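Local coordinates for protein esterase (Sinorhizobium meliloti 1021, PDB 4TX1) that probably hydrolyses acetyl esters of carbohydrates, and perhaps aryl esters, as an SGNH (GDSL-like) family hydrolase, at residues S22-Y27 with R40-L45; K14-Y19 with L94-L99; L99-M104 with V144-L149. All blocks are in the same frame, centred on the assembly; numbering follows the deposited sequence.

Contact 1: S22-Y27 with R40-L45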
loop_
_atom_site.group_PDB
_atom_site.type_symbol
_atom_site.label_atom_id
_atom_site.label_comp_id
_atom_site.label_asym_id
_atom_site.label_seq_id
_atom_site.Cartn_x
_atom_site.Cartn_y
_atom_site.Cartn_z
ATOM N N SER A 22 21.199 -10.434 4.204
ATOM C CA SER A 22 22.276 -10.804 3.252
ATOM C C SER A 22 23.244 -11.772 3.974
ATOM O O SER A 22 23.888 -12.569 3.263
ATOM C CB SER A 22 23.048 -9.612 2.771
ATOM O OG SER A 22 23.787 -9.040 3.854
ATOM N N LEU A 23 23.264 -11.781 5.283
ATOM C CA LEU A 23 24.070 -12.777 5.981
ATOM C C LEU A 23 23.542 -14.189 5.783
ATOM O O LEU A 23 24.299 -15.091 5.846
ATOM C CB LEU A 23 24.142 -12.492 7.471
ATOM C CG LEU A 23 25.133 -11.460 7.886
ATOM C CD1 LEU A 23 25.163 -10.242 7.067
ATOM C CD2 LEU A 23 25.033 -11.107 9.336
ATOM N N THR A 24 22.232 -14.352 5.592
ATOM C CA THR A 24 21.596 -15.597 5.336
ATOM C C THR A 24 21.548 -15.919 3.859
ATOM O O THR A 24 21.706 -17.079 3.492
ATOM C CB THR A 24 20.179 -15.577 5.962
ATOM O OG1 THR A 24 20.325 -15.364 7.364
ATOM C CG2 THR A 24 19.387 -16.823 5.749
ATOM N N TRP A 25 21.349 -14.873 3.011
ATOM C CA TRP A 25 21.502 -15.023 1.555
ATOM C C TRP A 25 22.897 -15.600 1.254
ATOM O O TRP A 25 23.038 -16.462 0.413
ATOM C CB TRP A 25 21.338 -13.681 0.865
ATOM C CG TRP A 25 21.347 -13.700 -0.629
ATOM C CD1 TRP A 25 20.359 -14.150 -1.402
ATOM C CD2 TRP A 25 22.357 -13.219 -1.500
ATOM N NE1 TRP A 25 20.654 -13.976 -2.721
ATOM C CE2 TRP A 25 21.896 -13.414 -2.815
ATOM C CE3 TRP A 25 23.606 -12.625 -1.304
ATOM C CZ2 TRP A 25 22.621 -13.043 -3.931
ATOM C CZ3 TRP A 25 24.344 -12.214 -2.442
ATOM C CH2 TRP A 25 23.843 -12.441 -3.725
ATOM N N GLY A 26 23.896 -15.058 1.934
ATOM C CA GLY A 26 25.311 -15.488 1.722
ATOM C C GLY A 26 26.090 -14.471 0.868
ATOM O O GLY A 26 26.626 -14.771 -0.169
ATOM N N TYR A 27 26.196 -13.249 1.356
ATOM C CA TYR A 27 26.922 -12.189 0.666
ATOM C C TYR A 27 28.443 -12.259 0.792
ATOM O O TYR A 27 28.975 -12.200 1.847
ATOM C CB TYR A 27 26.416 -10.787 1.065
ATOM C CG TYR A 27 26.865 -9.713 0.120
ATOM C CD1 TYR A 27 26.078 -9.326 -0.926
ATOM C CD2 TYR A 27 28.072 -9.073 0.269
ATOM C CE1 TYR A 27 26.500 -8.389 -1.830
ATOM C CE2 TYR A 27 28.487 -8.117 -0.627
ATOM C CZ TYR A 27 27.698 -7.789 -1.678
ATOM O OH TYR A 27 28.053 -6.852 -2.584
ATOM N N ARG A 40 26.568 -21.499 2.781
ATOM C CA ARG A 40 25.529 -20.686 3.425
ATOM C C ARG A 40 25.109 -21.374 4.739
ATOM O O ARG A 40 24.995 -22.588 4.792
ATOM C CB ARG A 40 24.371 -20.508 2.466
ATOM C CG ARG A 40 24.820 -19.881 1.176
ATOM C CD ARG A 40 23.705 -19.858 0.100
ATOM N NE ARG A 40 24.273 -19.655 -1.202
ATOM C CZ ARG A 40 23.668 -19.914 -2.351
ATOM N NH1 ARG A 40 22.417 -20.380 -2.294
ATOM N NH2 ARG A 40 24.299 -19.797 -3.483
ATOM N N TRP A 41 24.780 -20.615 5.773
ATOM C CA TRP A 41 24.527 -21.216 7.058
ATOM C C TRP A 41 23.365 -22.137 7.134
ATOM O O TRP A 41 23.429 -23.196 7.720
ATOM C CB TRP A 41 24.577 -20.193 8.175
ATOM C CG TRP A 41 23.364 -19.259 8.332
ATOM C CD1 TRP A 41 23.318 -17.944 7.986
ATOM C CD2 TRP A 41 22.125 -19.569 8.970
ATOM N NE1 TRP A 41 22.070 -17.406 8.344
ATOM C CE2 TRP A 41 21.321 -18.386 8.920
ATOM C CE3 TRP A 41 21.562 -20.739 9.496
ATOM C CZ2 TRP A 41 20.004 -18.352 9.432
ATOM C CZ3 TRP A 41 20.265 -20.689 10.021
ATOM C CH2 TRP A 41 19.514 -19.514 9.990
ATOM N N PRO A 42 22.253 -21.850 6.387
ATOM C CA PRO A 42 21.194 -22.829 6.414
ATOM C C PRO A 42 21.556 -24.199 5.774
ATOM O O PRO A 42 21.059 -25.242 6.191
ATOM C CB PRO A 42 20.088 -22.190 5.557
ATOM C CG PRO A 42 20.338 -20.746 5.782
ATOM C CD PRO A 42 21.872 -20.618 5.678
ATOM N N SER A 43 22.412 -24.173 4.759
ATOM C CA SER A 43 22.931 -25.378 4.096
ATOM C C SER A 43 23.803 -26.203 5.046
ATOM O O SER A 43 23.630 -27.453 5.087
ATOM C CB SER A 43 23.805 -25.010 2.904
ATOM O OG SER A 43 22.985 -24.323 1.921
ATOM N N VAL A 44 24.684 -25.509 5.745
ATOM C CA VAL A 44 25.537 -26.176 6.780
ATOM C C VAL A 44 24.691 -26.828 7.870
ATOM O O VAL A 44 24.890 -28.024 8.233
ATOM C CB VAL A 44 26.558 -25.231 7.369
ATOM C CG1 VAL A 44 27.182 -25.910 8.609
ATOM C CG2 VAL A 44 27.507 -24.722 6.255
ATOM N N LEU A 45 23.694 -26.089 8.399
ATOM C CA LEU A 45 22.695 -26.686 9.260
ATOM C C LEU A 45 21.990 -27.902 8.667
ATOM O O LEU A 45 21.766 -28.944 9.376
ATOM C CB LEU A 45 21.690 -25.601 9.700
ATOM C CG LEU A 45 20.698 -25.925 10.773
ATOM C CD1 LEU A 45 21.356 -26.323 12.120
ATOM C CD2 LEU A 45 19.781 -24.699 11.018
HETATM O O HOH W 1 24.246 -17.861 4.615
#
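G26 and R40 bring the two backbones closest, their CA atoms 5.5 Å apart. From there the chains diverge slightly: helix 22-25 gives way at G26, which has positive phi (103°), whereas R40 is the N-cap residue from which helix 41-49 starts. A bound water bridges the segments, donating to the carbonyl oxygens of L23 and T24 and accepting from W41 N, so three backbone groups near the helix ends are joined through one molecule.

The direct polar link is made by side chains. W41 NE1 donates to T24 OG1 at 2.9 Å; the bond is bent, 142° at the hydrogen, with the hydroxyl oxygen at the indole edge, 20° out of the ring plane. W41 has CG between its backbone N and carbonyl carbon (chi1 76°), a torsion that swings the pyrrole edge towards T24. On the other branch of T24, CG2 rests against P42 CG at 4.0 Å. The extended arm of R40 runs past W25, with CD 3.5 Å from W25 O, while its NE is bonded to H35 O.

S22 makes a weak hydrogen bond to H202 and, with D199, is consistent with the Ser-His-Asp triad of SGNH hydrolases. Helix 22-25 is thus probably the nucleophile-bearing turn of the GDSL motif after the first strand, here backed by the start of helix 41-49.

Contact 2: K14-Y19 with L94-L99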
loop_
_atom_site.group_PDB
_atom_site.type_symbol
_atom_site.label_atom_id
_atom_site.label_comp_id
_atom_site.label_asym_id
_atom_site.label_seq_id
_atom_site.Cartn_x
_atom_site.Cartn_y
_atom_site.Cartn_z
ATOM N N LYS A 14 11.186 -32.782 10.202
ATOM C CA LYS A 14 10.954 -31.453 10.765
ATOM C C LYS A 14 11.247 -30.412 9.655
ATOM O O LYS A 14 12.133 -30.612 8.828
ATOM C CB LYS A 14 11.912 -31.185 11.892
ATOM C CG LYS A 14 11.916 -32.207 13.032
ATOM C CD LYS A 14 10.602 -32.271 13.780
ATOM C CE LYS A 14 10.665 -33.446 14.801
ATOM N NZ LYS A 14 9.720 -33.129 15.885
ATOM N N THR A 15 10.523 -29.303 9.672
ATOM C CA THR A 15 10.798 -28.271 8.684
ATOM C C THR A 15 11.248 -27.048 9.440
ATOM O O THR A 15 10.684 -26.693 10.504
ATOM C CB THR A 15 9.565 -27.916 7.871
ATOM O OG1 THR A 15 9.093 -29.109 7.197
ATOM C CG2 THR A 15 9.950 -26.801 6.755
ATOM N N VAL A 16 12.310 -26.441 8.927
ATOM C CA VAL A 16 12.932 -25.296 9.591
ATOM C C VAL A 16 12.986 -24.149 8.588
ATOM O O VAL A 16 13.548 -24.318 7.504
ATOM C CB VAL A 16 14.408 -25.569 9.980
ATOM C CG1 VAL A 16 15.060 -24.401 10.685
ATOM C CG2 VAL A 16 14.531 -26.845 10.878
ATOM N N LEU A 17 12.426 -22.999 8.956
ATOM C CA LEU A 17 12.550 -21.779 8.135
ATOM C C LEU A 17 13.607 -20.885 8.715
ATOM O O LEU A 17 13.574 -20.534 9.919
ATOM C CB LEU A 17 11.207 -21.012 8.049
ATOM C CG LEU A 17 11.216 -19.609 7.365
ATOM C CD1 LEU A 17 11.417 -19.769 5.868
ATOM C CD2 LEU A 17 9.884 -18.937 7.746
ATOM N N CYS A 18 14.502 -20.442 7.837
ATOM C CA CYS A 18 15.583 -19.530 8.188
ATOM C C CYS A 18 15.324 -18.165 7.545
ATOM O O CYS A 18 15.400 -18.026 6.318
ATOM C CB CYS A 18 16.918 -19.996 7.733
ATOM S SG CYS A 18 17.343 -21.666 8.388
ATOM N N TYR A 19 14.914 -17.237 8.367
ATOM C CA TYR A 19 14.483 -15.889 7.902
ATOM C C TYR A 19 15.468 -14.876 8.254
ATOM O O TYR A 19 15.698 -14.529 9.438
ATOM C CB TYR A 19 13.121 -15.571 8.515
ATOM C CG TYR A 19 12.334 -14.417 7.868
ATOM C CD1 TYR A 19 11.824 -14.556 6.572
ATOM C CD2 TYR A 19 12.116 -13.226 8.527
ATOM C CE1 TYR A 19 11.034 -13.571 5.990
ATOM C CE2 TYR A 19 11.401 -12.168 7.900
ATOM C CZ TYR A 19 10.831 -12.380 6.653
ATOM O OH TYR A 19 10.063 -11.418 6.034
ATOM N N LEU A 94 10.103 -25.056 13.254
ATOM C CA LEU A 94 10.962 -24.064 13.823
ATOM C C LEU A 94 11.178 -22.911 12.849
ATOM O O LEU A 94 11.450 -23.158 11.681
ATOM C CB LEU A 94 12.371 -24.631 14.058
ATOM C CG LEU A 94 13.445 -23.800 14.713
ATOM C CD1 LEU A 94 13.121 -23.278 16.119
ATOM C CD2 LEU A 94 14.784 -24.613 14.684
ATOM N N ILE A 95 11.109 -21.723 13.389
ATOM C CA ILE A 95 11.491 -20.507 12.615
ATOM C C ILE A 95 12.758 -20.028 13.290
ATOM O O ILE A 95 12.779 -19.813 14.532
ATOM C CB ILE A 95 10.383 -19.444 12.651
ATOM C CG1 ILE A 95 9.141 -20.022 11.925
ATOM C CG2 ILE A 95 10.946 -18.172 11.967
ATOM C CD1 ILE A 95 8.089 -20.616 12.717
ATOM N N VAL A 96 13.808 -19.817 12.509
ATOM C CA VAL A 96 15.059 -19.225 12.976
ATOM C C VAL A 96 15.215 -17.811 12.399
ATOM O O VAL A 96 15.296 -17.694 11.166
ATOM C CB VAL A 96 16.283 -20.077 12.524
ATOM C CG1 VAL A 96 17.595 -19.487 13.146
ATOM C CG2 VAL A 96 15.997 -21.548 12.968
ATOM N N PHE A 97 15.278 -16.807 13.252
ATOM C CA PHE A 97 15.466 -15.416 12.829
ATOM C C PHE A 97 16.925 -15.024 12.993
ATOM O O PHE A 97 17.541 -15.253 14.045
ATOM C CB PHE A 97 14.652 -14.455 13.648
ATOM C CG PHE A 97 13.146 -14.578 13.444
ATOM C CD1 PHE A 97 12.597 -14.288 12.209
ATOM C CD2 PHE A 97 12.287 -14.934 14.456
ATOM C CE1 PHE A 97 11.267 -14.342 12.003
ATOM C CE2 PHE A 97 10.922 -14.968 14.300
ATOM C CZ PHE A 97 10.395 -14.735 13.029
ATOM N N MET A 98 17.471 -14.443 11.948
ATOM C CA MET A 98 18.720 -13.712 12.123
ATOM C C MET A 98 18.664 -12.355 11.421
ATOM O O MET A 98 18.976 -12.220 10.208
ATOM C CB MET A 98 19.973 -14.547 11.718
ATOM C CG MET A 98 21.235 -13.852 12.213
ATOM S SD MET A 98 22.770 -14.818 12.078
ATOM C CE MET A 98 23.085 -14.610 10.333
ATOM N N LEU A 99 18.208 -11.348 12.155
ATOM C CA LEU A 99 18.000 -10.017 11.620
ATOM C C LEU A 99 18.428 -9.004 12.636
ATOM O O LEU A 99 18.494 -9.299 13.833
ATOM C CB LEU A 99 16.511 -9.813 11.229
ATOM C CG LEU A 99 15.970 -10.577 10.055
ATOM C CD1 LEU A 99 14.415 -10.408 9.957
ATOM C CD2 LEU A 99 16.652 -10.112 8.782
#
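Y19, L94 and V96 bury the most surface where strands 14-19 and 94-98 run side by side, parallel and in register from V16 with L94 to Y19 with F97. The strand axes come within 4.7 Å and their directions differ by 19°.

Y19 contributes most. With CG anti to the backbone N (chi1 -164°), its ring is brought alongside F97 and L99, and CD2 meets the edge of the F97 ring in plane, 3.7 Å from F97 CE1. L99 CD1 approaches the same CD2 at 3.9 Å; the two meet this corner of the tyrosine from directions roughly at right angles. The F97 ring in turn carries I95 CG2 over one face, near the rim. The phenol end of Y19 leaves the strand pair to bond with G78 O, and helix 78-89 covers this side, which L17 shares.

L94 and V96 project from the other face of the sheet, L94 level with V16 and V96 one pair further on along that face, beside C18. V16 CG1 touches both, 4.0 Å from L94 CD2 and 3.8 Å from V96 CG2, the two methyls side by side. W41 of helix 41-49 covers V96 and C18 there.

Both residues also join the ladder of backbone bonds. L94 O accepts from L17 N. The V96 amide gives the straightest link, 2.7 Å to L17 O with 178° at the hydrogen, and V96 O receives Y19 N. The ladder begins with a longer bond of 3.3 Å from L94 N to T15 O and closes with M98 N to Y19 O.

With the backbone polarity met inside the sheet and aliphatic and aromatic groups packed on both faces, the chemistry is that of a water-excluding core, here the middle of a Rossmann-like alpha/beta/alpha sandwich.

Contact 3: L99-M104 with V144-L149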
loop_
_atom_site.group_PDB
_atom_site.type_symbol
_atom_site.label_atom_id
_atom_site.label_comp_id
_atom_site.label_asym_id
_atom_site.label_seq_id
_atom_site.Cartn_x
_atom_site.Cartn_y
_atom_site.Cartn_z
ATOM N N LEU A 99 18.208 -11.348 12.155
ATOM C CA LEU A 99 18.000 -10.017 11.620
ATOM C C LEU A 99 18.428 -9.004 12.636
ATOM O O LEU A 99 18.494 -9.299 13.833
ATOM C CB LEU A 99 16.511 -9.813 11.229
ATOM C CG LEU A 99 15.970 -10.577 10.055
ATOM C CD1 LEU A 99 14.415 -10.408 9.957
ATOM C CD2 LEU A 99 16.652 -10.112 8.782
ATOM N N GLY A 100 18.742 -7.812 12.144
ATOM C CA GLY A 100 19.092 -6.625 12.907
ATOM C C GLY A 100 20.232 -5.816 12.351
ATOM O O GLY A 100 20.373 -4.640 12.714
ATOM N N SER A 101 21.104 -6.418 11.534
ATOM C CA SER A 101 22.218 -5.674 10.951
ATOM C C SER A 101 21.757 -4.465 10.148
ATOM O O SER A 101 22.302 -3.384 10.290
ATOM C CB SER A 101 23.076 -6.613 10.093
ATOM O OG SER A 101 23.712 -7.641 10.886
ATOM N N ASN A 102 20.637 -4.608 9.394
ATOM C CA ASN A 102 20.189 -3.480 8.597
ATOM C C ASN A 102 19.493 -2.410 9.402
ATOM O O ASN A 102 19.464 -1.258 9.026
ATOM C CB ASN A 102 19.341 -3.969 7.419
ATOM C CG ASN A 102 20.153 -4.753 6.418
ATOM O OD1 ASN A 102 21.087 -4.190 5.855
ATOM N ND2 ASN A 102 19.868 -6.011 6.214
ATOM N N ASP A 103 18.980 -2.836 10.538
ATOM C CA ASP A 103 18.387 -1.908 11.498
ATOM C C ASP A 103 19.454 -0.947 12.083
ATOM O O ASP A 103 19.122 0.136 12.596
ATOM C CB ASP A 103 17.699 -2.590 12.667
ATOM C CG ASP A 103 16.416 -3.307 12.298
ATOM O OD1 ASP A 103 16.511 -4.187 11.373
ATOM O OD2 ASP A 103 15.346 -3.177 12.994
ATOM N N MET A 104 20.749 -1.319 11.943
ATOM C CA MET A 104 21.820 -0.421 12.421
ATOM C C MET A 104 22.121 0.766 11.528
ATOM O O MET A 104 22.842 1.685 11.918
ATOM C CB MET A 104 23.105 -1.294 12.612
ATOM C CG MET A 104 22.949 -2.502 13.490
ATOM S SD MET A 104 22.541 -2.046 15.230
ATOM C CE MET A 104 20.765 -2.151 15.321
ATOM N N VAL A 144 18.305 -15.417 16.720
ATOM C CA VAL A 144 19.754 -15.380 16.602
ATOM C C VAL A 144 20.235 -13.937 16.474
ATOM O O VAL A 144 19.793 -13.133 15.571
ATOM C CB VAL A 144 20.234 -16.239 15.443
ATOM C CG1 VAL A 144 21.768 -16.213 15.413
ATOM C CG2 VAL A 144 19.684 -17.652 15.466
ATOM N N SER A 145 21.122 -13.500 17.369
ATOM C CA SER A 145 21.695 -12.175 17.261
ATOM C C SER A 145 22.827 -12.306 16.175
ATOM O O SER A 145 23.641 -13.272 16.198
ATOM C CB SER A 145 22.207 -11.564 18.566
ATOM O OG SER A 145 23.157 -12.512 19.101
ATOM N N PRO A 146 22.835 -11.387 15.186
ATOM C CA PRO A 146 23.796 -11.546 14.122
ATOM C C PRO A 146 25.208 -11.155 14.705
ATOM O O PRO A 146 25.324 -10.387 15.672
ATOM C CB PRO A 146 23.383 -10.490 13.073
ATOM C CG PRO A 146 22.650 -9.450 13.900
ATOM C CD PRO A 146 21.901 -10.273 14.950
ATOM N N PRO A 147 26.267 -11.664 14.057
ATOM C CA PRO A 147 27.597 -11.177 14.449
ATOM C C PRO A 147 27.699 -9.696 14.326
ATOM O O PRO A 147 27.224 -9.081 13.341
ATOM C CB PRO A 147 28.526 -11.925 13.497
ATOM C CG PRO A 147 27.810 -13.115 13.097
ATOM C CD PRO A 147 26.362 -12.716 13.044
ATOM N N PRO A 148 28.197 -9.024 15.361
ATOM C CA PRO A 148 28.177 -7.601 15.337
ATOM C C PRO A 148 29.099 -6.898 14.328
ATOM O O PRO A 148 30.067 -7.482 13.855
ATOM C CB PRO A 148 28.560 -7.180 16.734
ATOM C CG PRO A 148 29.102 -8.387 17.350
ATOM C CD PRO A 148 28.647 -9.584 16.646
ATOM N N LEU A 149 28.752 -5.668 13.994
ATOM C CA LEU A 149 29.447 -4.889 13.009
ATOM C C LEU A 149 30.863 -4.605 13.511
ATOM O O LEU A 149 31.084 -4.550 14.758
ATOM C CB LEU A 149 28.833 -3.545 12.613
ATOM C CG LEU A 149 27.360 -3.423 12.142
ATOM C CD1 LEU A 149 27.221 -2.402 11.068
ATOM C CD2 LEU A 149 26.678 -4.720 11.951
HETATM O O HOH W 2 17.251 -12.271 14.811
HETATM O O HOH W 3 26.391 -7.936 10.881
#
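L99 faces P146 where two loops leave the carboxyl ends of neighbouring parallel strands, the region in which SGNH hydrolases assemble their active site. The sequence G100-S101-N102-D103 matches the family's conserved block with its Asn, a residue that generally lines the oxyanion hole.

At L99 the contact is made by the backbone, the side chain being directed away. Its carbonyl O lies 3.7 Å from P146 CD and is bonded to Y175 OH, while a water accepts from L99 N at 3.0 Å and donates to V144 O, carrying the strand pairing one step further through solvent. G100 then turns the chain with positive phi (139°).

S101 is the principal side chain of the loop. With OG anti to its carbonyl carbon (chi1 -65°), the hydroxyl lies at the CB-CG edge of the proline ring, 3.6 Å from P146 CB, and L149 CD2 approaches the same oxygen more loosely.

N102 turns away from the proline-rich loop, its ND2 bonded to R63 O and its side chain against D21, consistent with a role beside the catalytic centre. M104 completes the short 3-10 turn, its backbone N donating to S101 O. Between the loops sits a second water, which gives the S101 hydroxyl a hydrogen-bond partner although the side chains facing it are aliphatic: it accepts from S101 OG at 2.7 Å and donates to P147 O at 2.8 Å.

Overall arrangement
The three contacts lie close together around the central parallel sheet. Contact 2 joins two of its middle strands, and contact 3, about 16 Å away between centres, shares L99 and continues across to the adjacent strand 140-145. Contact 1, its centre about 12 Å from that of contact 2, packs on one face: W41 CH2 lies 3.5 Å from C18 SG, and L23 touches M98. L23 also reaches S101 and P146, linking contact 1 to contact 3, their centres about 14 Å apart. Along the chain, contact 1 is nested within the loop closed by contact 2, and contact 3 follows. Together they place the probable nucleophile S22 and the N102 loop at the carboxyl ends of adjacent strands.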